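PDB 6D2Y: PbSGBP-B lipoprotein, which probably binds polysaccharide at the bacterial surface as a surface glycan-binding lipoprotein of a polysaccharide utilization locus. Local coordinates for residues A[53-58]-A[62-67]; A[36-41]-A[120-125]; A[72-77]-A[84-89]. All coordinates share one frame; numbering follows the deposited sequence.

Contact 1: A[53-58]-A[62-67]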
# COMPACT_ATOMS: atom_id res chain seq x y z
N SER A 53 -6.48 27.73 25.36
CA SER A 53 -5.95 28.49 26.48
C SER A 53 -5.39 27.59 27.57
O SER A 53 -4.82 28.09 28.54
CB SER A 53 -7.03 29.40 27.07
OG SER A 53 -8.20 28.66 27.39
N LEU A 54 -5.55 26.27 27.43
CA LEU A 54 -5.06 25.31 28.41
C LEU A 54 -4.86 23.98 27.71
O LEU A 54 -5.64 23.61 26.82
CB LEU A 54 -6.04 25.17 29.58
CG LEU A 54 -5.64 24.28 30.76
CD1 LEU A 54 -6.26 24.84 32.02
CD2 LEU A 54 -6.07 22.84 30.56
N LEU A 55 -3.81 23.26 28.10
CA LEU A 55 -3.43 22.00 27.47
C LEU A 55 -3.33 20.91 28.52
O LEU A 55 -2.65 21.08 29.54
CB LEU A 55 -2.10 22.13 26.73
CG LEU A 55 -1.98 23.18 25.63
CD1 LEU A 55 -0.55 23.24 25.12
CD2 LEU A 55 -2.95 22.89 24.50
N THR A 56 -4.01 19.79 28.27
CA THR A 56 -3.78 18.56 29.01
C THR A 56 -2.94 17.57 28.22
O THR A 56 -2.65 16.48 28.73
CB THR A 56 -5.11 17.91 29.41
OG1 THR A 56 -5.87 17.62 28.22
CG2 THR A 56 -5.92 18.83 30.30
N SER A 57 -2.56 17.92 27.00
CA SER A 57 -1.75 17.06 26.14
C SER A 57 -0.97 17.95 25.17
O SER A 57 -1.25 19.14 25.03
CB SER A 57 -2.62 16.05 25.39
OG SER A 57 -3.10 16.61 24.18
N ALA A 58 0.01 17.35 24.51
CA ALA A 58 0.81 18.07 23.53
C ALA A 58 1.58 17.08 22.68
O ALA A 58 1.99 16.02 23.17
CB ALA A 58 1.79 19.04 24.21
N SER A 62 6.27 19.98 20.60
CA SER A 62 5.41 21.11 20.91
C SER A 62 6.00 21.92 22.06
O SER A 62 6.49 21.36 23.05
CB SER A 62 4.01 20.63 21.28
OG SER A 62 3.42 19.90 20.22
N THR A 63 5.96 23.24 21.92
CA THR A 63 6.46 24.14 22.95
C THR A 63 5.29 24.57 23.83
O THR A 63 4.33 25.17 23.34
CB THR A 63 7.15 25.35 22.33
OG1 THR A 63 8.12 24.91 21.38
CG2 THR A 63 7.84 26.17 23.40
N ILE A 64 5.36 24.24 25.12
CA ILE A 64 4.30 24.54 26.07
C ILE A 64 4.86 25.45 27.16
O ILE A 64 6.07 25.59 27.33
CB ILE A 64 3.71 23.26 26.69
CG1 ILE A 64 4.77 22.51 27.50
CG2 ILE A 64 3.13 22.36 25.61
CD1 ILE A 64 4.27 21.25 28.16
N CYS A 65 3.95 26.08 27.90
CA CYS A 65 4.32 27.01 28.96
C CYS A 65 3.62 26.60 30.25
O CYS A 65 2.39 26.54 30.30
CB CYS A 65 3.95 28.45 28.60
SG CYS A 65 4.33 29.63 29.92
N LEU A 66 4.41 26.31 31.28
CA LEU A 66 3.87 25.95 32.58
C LEU A 66 3.47 27.21 33.35
O LEU A 66 4.15 28.24 33.28
CB LEU A 66 4.90 25.16 33.39
CG LEU A 66 5.07 23.65 33.15
CD1 LEU A 66 5.20 23.30 31.68
CD2 LEU A 66 6.29 23.16 33.90
N VAL A 67 2.37 27.12 34.08
CA VAL A 67 1.87 28.23 34.88
C VAL A 67 1.73 27.72 36.31
O VAL A 67 0.74 27.06 36.65
CB VAL A 67 0.54 28.79 34.35
CG1 VAL A 67 -0.04 29.81 35.32
CG2 VAL A 67 0.76 29.43 32.99
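S62 meets A58 through their beta carbons, S62 CB to A58 CB at 4.0 Å, just after the chain has turned back on itself. Serine suits the place because its CB packs on A58 while its OG is hydrogen-bonded back to the carbonyl O of S59. T63 points away, and I64 then carries the contact with its branch methyl. I64 CG2 lies 3.8 Å from A58 CB and also 3.8 Å from L55 CD1, so one methyl touches both partners. With chi1 at 63°, CG1 of I64 is tucked between the two backbone branches, and CG2 is the branch that meets the facing segment. L55 reaches I64 with one terminal methyl at a slant, whereas A58 offers only CB, a short side chain that suits the close approach near the turn. Beyond I64 the two segments part. Segment 53-58 passes from beside strand 39-45, where the backbone of L55 bonds to I43, to strand 57-59, where A58 bonds to Q127 and T129 of strand 121-129. I64, whose backbone bonds to V98 of strand 95-99, is thus met by L55 near the edge of its own sheet and by A58 from the facing sheet of the beta sandwich. Strand 63-69 runs in the middle of its sheet, between strands 39-45 and 95-99, and farther along it L66 packs on M112 and M114 of strand 111-116.

Contact 2: A[36-41]-A[120-125]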
# COMPACT_ATOMS: atom_id res chain seq x y z
N GLY A 36 12.05 25.67 47.42
CA GLY A 36 10.66 25.29 47.59
C GLY A 36 10.26 24.19 46.63
O GLY A 36 11.04 23.74 45.79
N THR A 37 9.01 23.75 46.78
CA THR A 37 8.47 22.69 45.95
C THR A 37 7.70 23.28 44.78
O THR A 37 6.74 24.03 45.01
CB THR A 37 7.56 21.77 46.76
OG1 THR A 37 8.19 21.47 48.02
CG2 THR A 37 7.30 20.48 46.01
N PRO A 38 8.07 22.98 43.54
CA PRO A 38 7.38 23.59 42.40
C PRO A 38 5.97 23.03 42.23
O PRO A 38 5.73 21.83 42.41
CB PRO A 38 8.27 23.23 41.21
CG PRO A 38 8.97 21.98 41.63
CD PRO A 38 9.18 22.11 43.12
N THR A 39 5.04 23.91 41.89
CA THR A 39 3.66 23.55 41.60
C THR A 39 3.29 24.05 40.21
O THR A 39 3.90 24.98 39.68
CB THR A 39 2.70 24.15 42.64
OG1 THR A 39 2.57 25.56 42.42
CG2 THR A 39 3.22 23.91 44.05
N VAL A 40 2.29 23.41 39.61
CA VAL A 40 1.78 23.80 38.29
C VAL A 40 0.27 23.97 38.39
O VAL A 40 -0.45 23.00 38.67
CB VAL A 40 2.13 22.79 37.20
CG1 VAL A 40 1.27 23.02 35.97
CG2 VAL A 40 3.58 22.93 36.83
N TYR A 41 -0.21 25.18 38.13
CA TYR A 41 -1.64 25.42 38.16
C TYR A 41 -2.30 24.96 36.87
O TYR A 41 -3.38 24.35 36.90
CB TYR A 41 -1.92 26.91 38.40
CG TYR A 41 -1.29 27.47 39.67
CD1 TYR A 41 -1.16 28.84 39.85
CD2 TYR A 41 -0.83 26.63 40.68
CE1 TYR A 41 -0.59 29.36 41.00
CE2 TYR A 41 -0.26 27.14 41.83
CZ TYR A 41 -0.14 28.50 41.98
OH TYR A 41 0.42 29.01 43.13
N ASP A 120 14.42 15.22 44.14
CA ASP A 120 13.05 14.82 44.43
C ASP A 120 12.22 14.84 43.15
O ASP A 120 12.47 15.63 42.24
CB ASP A 120 12.43 15.74 45.48
CG ASP A 120 13.07 15.59 46.85
OD1 ASP A 120 13.38 14.45 47.25
OD2 ASP A 120 13.25 16.62 47.54
N THR A 121 11.23 13.95 43.09
CA THR A 121 10.38 13.79 41.91
C THR A 121 8.97 14.26 42.22
O THR A 121 8.35 13.78 43.18
CB THR A 121 10.37 12.34 41.43
OG1 THR A 121 11.70 11.94 41.06
CG2 THR A 121 9.45 12.18 40.23
N ILE A 122 8.46 15.18 41.42
CA ILE A 122 7.10 15.71 41.58
C ILE A 122 6.34 15.48 40.28
O ILE A 122 6.60 16.16 39.28
CB ILE A 122 7.12 17.19 41.97
CG1 ILE A 122 7.62 17.35 43.41
CG2 ILE A 122 5.75 17.80 41.83
CD1 ILE A 122 8.98 17.99 43.51
N PRO A 123 5.41 14.53 40.24
CA PRO A 123 4.75 14.20 38.97
C PRO A 123 3.50 15.02 38.70
O PRO A 123 2.65 15.20 39.58
CB PRO A 123 4.40 12.71 39.15
CG PRO A 123 4.14 12.59 40.61
CD PRO A 123 5.03 13.60 41.31
N TYR A 124 3.38 15.54 37.48
CA TYR A 124 2.20 16.25 37.02
C TYR A 124 1.61 15.47 35.85
O TYR A 124 2.28 15.27 34.84
CB TYR A 124 2.55 17.68 36.60
CG TYR A 124 1.42 18.46 35.98
CD1 TYR A 124 1.31 18.59 34.60
CD2 TYR A 124 0.46 19.08 36.78
CE1 TYR A 124 0.27 19.30 34.03
CE2 TYR A 124 -0.58 19.80 36.21
CZ TYR A 124 -0.67 19.91 34.84
OH TYR A 124 -1.70 20.62 34.27
N ASP A 125 0.36 15.02 36.01
CA ASP A 125 -0.28 14.22 34.98
C ASP A 125 -0.40 15.02 33.68
O ASP A 125 -1.00 16.10 33.66
CB ASP A 125 -1.66 13.77 35.45
CG ASP A 125 -1.60 12.79 36.60
OD1 ASP A 125 -0.50 12.62 37.17
OD2 ASP A 125 -2.64 12.19 36.93
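The ring of Y124 receives CG1 of V40 over one face. The methyl carbon stands 4.0 Å from the ring centroid, 22° off the normal, a CH-pi contact displaced toward the rim. There V40 CG1 comes to 3.7 Å from Y124 CE2. The first torsion of V40 (chi1 164°) turns CG1 away from its own N and puts it over the ring. The two side chains cross at about a right angle. Farther along, I122 packs with its aliphatic chain. I122 CD1 reaches T37 CG2 at 3.9 Å and the proline ring of P38, at CD, at 4.1 Å, while I122 CG2 rests near the carbonyl O of P38. Here threonine contributes its methyl and proline a rigid apolar ring. The paired CA atoms of V40 and Y124 are 7.7 Å apart, and each backbone bonds elsewhere: T39 to D69 and Y41 to V67, I122 to M114 and Y124 to M112. The two strands thus face each other from different sheets of the sandwich, held between the two sheets at the surface by dispersion and CH-pi contact, which depend on fit of shape more than on the precise direction of any polar bond.

Contact 3: A[72-77]-A[84-89]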
# COMPACT_ATOMS: atom_id res chain seq x y z
N LYS A 72 11.38 27.89 39.44
CA LYS A 72 12.83 27.85 39.29
C LYS A 72 13.49 26.88 40.27
O LYS A 72 14.72 26.77 40.26
CB LYS A 72 13.41 29.26 39.43
CG LYS A 72 13.09 30.14 38.23
CD LYS A 72 13.14 31.62 38.56
CE LYS A 72 14.56 32.14 38.60
NZ LYS A 72 15.14 32.08 39.97
N SER A 73 12.71 26.19 41.10
CA SER A 73 13.20 25.03 41.83
C SER A 73 13.32 23.79 40.95
O SER A 73 13.89 22.79 41.39
CB SER A 73 12.29 24.72 43.02
OG SER A 73 12.69 25.44 44.17
N ILE A 74 12.80 23.85 39.73
CA ILE A 74 12.85 22.73 38.80
C ILE A 74 14.24 22.67 38.18
O ILE A 74 14.66 23.61 37.48
CB ILE A 74 11.78 22.88 37.71
CG1 ILE A 74 10.41 23.09 38.35
CG2 ILE A 74 11.79 21.66 36.80
CD1 ILE A 74 9.40 23.61 37.39
N LYS A 75 14.95 21.57 38.42
CA LYS A 75 16.24 21.37 37.77
C LYS A 75 16.11 20.56 36.48
O LYS A 75 16.79 20.86 35.49
CB LYS A 75 17.21 20.67 38.73
CG LYS A 75 17.86 21.62 39.71
CD LYS A 75 18.11 22.97 39.07
CE LYS A 75 18.43 24.03 40.10
NZ LYS A 75 17.54 25.20 39.91
N GLY A 76 15.24 19.56 36.47
CA GLY A 76 15.02 18.77 35.28
C GLY A 76 13.54 18.48 35.10
O GLY A 76 12.76 18.50 36.05
N ILE A 77 13.18 18.21 33.85
CA ILE A 77 11.83 17.82 33.48
C ILE A 77 11.93 16.61 32.56
O ILE A 77 12.67 16.65 31.57
CB ILE A 77 11.06 18.96 32.78
CG1 ILE A 77 10.73 20.08 33.77
CG2 ILE A 77 9.79 18.44 32.13
CD1 ILE A 77 9.91 21.21 33.17
N ALA A 84 13.68 16.45 28.98
CA ALA A 84 13.55 17.69 28.22
C ALA A 84 14.78 18.57 28.45
O ALA A 84 15.55 18.37 29.39
CB ALA A 84 12.28 18.44 28.62
N VAL A 85 14.94 19.56 27.58
CA VAL A 85 16.03 20.52 27.66
C VAL A 85 15.47 21.83 28.20
O VAL A 85 14.57 22.43 27.60
CB VAL A 85 16.70 20.73 26.29
CG1 VAL A 85 17.80 21.77 26.40
CG2 VAL A 85 17.25 19.41 25.77
N LEU A 86 16.01 22.27 29.34
CA LEU A 86 15.55 23.48 30.01
C LEU A 86 16.51 24.62 29.69
O LEU A 86 17.71 24.51 29.94
CB LEU A 86 15.46 23.27 31.52
CG LEU A 86 14.15 22.77 32.14
CD1 LEU A 86 13.53 21.65 31.33
CD2 LEU A 86 14.41 22.32 33.57
N ASN A 87 15.97 25.71 29.15
CA ASN A 87 16.74 26.94 28.96
C ASN A 87 16.43 27.85 30.16
O ASN A 87 15.31 28.33 30.31
CB ASN A 87 16.38 27.62 27.64
CG ASN A 87 17.27 28.83 27.34
OD1 ASN A 87 17.98 29.34 28.21
ND2 ASN A 87 17.24 29.28 26.10
N THR A 88 17.45 28.06 31.00
CA THR A 88 17.29 28.88 32.19
C THR A 88 16.75 30.27 31.86
O THR A 88 16.03 30.87 32.67
CB THR A 88 18.64 28.99 32.92
OG1 THR A 88 19.05 27.69 33.37
CG2 THR A 88 18.56 29.93 34.11
N SER A 89 17.06 30.78 30.67
CA SER A 89 16.71 32.15 30.31
C SER A 89 15.20 32.37 30.18
O SER A 89 14.75 33.51 30.22
CB SER A 89 17.40 32.54 29.01
OG SER A 89 16.55 32.34 27.90
O HOH W 1 15.53 17.96 32.18
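I77 and A84 sit across from each other in the antiparallel hairpin of strands 74-79 and 82-83, where its second arm begins to leave the sheet. The N-H of A84 gives a nearly straight hydrogen bond to I77 O, 2.8 Å long with an angle of 170° at the hydrogen. The return link runs through a water, which accepts from I77 N at 2.9 Å and donates to A84 O at 2.8 Å, bridging backbones that have started to spread. A84 has just a methyl, CB, which lies 3.5 Å from I77 O; a small residue fits so close to the backbone. Two residues on, L86 makes the largest side-chain contact with the 72-77 segment. L86 CD1 rests 3.9 Å from I77 CB, the two side chains crossing at about a right angle, while L86 CD2 comes to 3.4 Å from the carbonyl O of K75 and also touches G76 CA. K75 and G76 together pair with I115, a classic beta bulge, and CD2 of L86 sits against this kinked backbone. Glycine at 76 keeps the bulge slim beside the leucine methyl. After L86 the chain turns, with N87 OD1 accepting from S89 N in an Asx turn. I77 also packs on L96 and M112, I74 on L96 and M114, and both A84 and L86 on V98, so the departing arm leaves the edge of one sheet to pack against strand 95-99 of the other.

In the fold
The three contacts lie in one N-terminal beta sandwich, their centres 13 to 16 Å apart. Contacts 1 and 3 are both nested within the long loop that contact 2 closes, and follow one another along the chain. A probable hydrogen bond from Y41 N to V67 O (2.6 Å) joins contact 2 to contact 1. L66 of contact 1 touches both of the others: its CD2 is 4.0 Å from V40 CG2 and 4.2 Å from I77 CD1. Contacts 2 and 3 meet where P38 CB lies 3.6 Å from I74 CG1 and where S73 OG is hydrogen-bonded to G36 O. All lie away from the magnesium site of D225, D227, S255, N257 and D452.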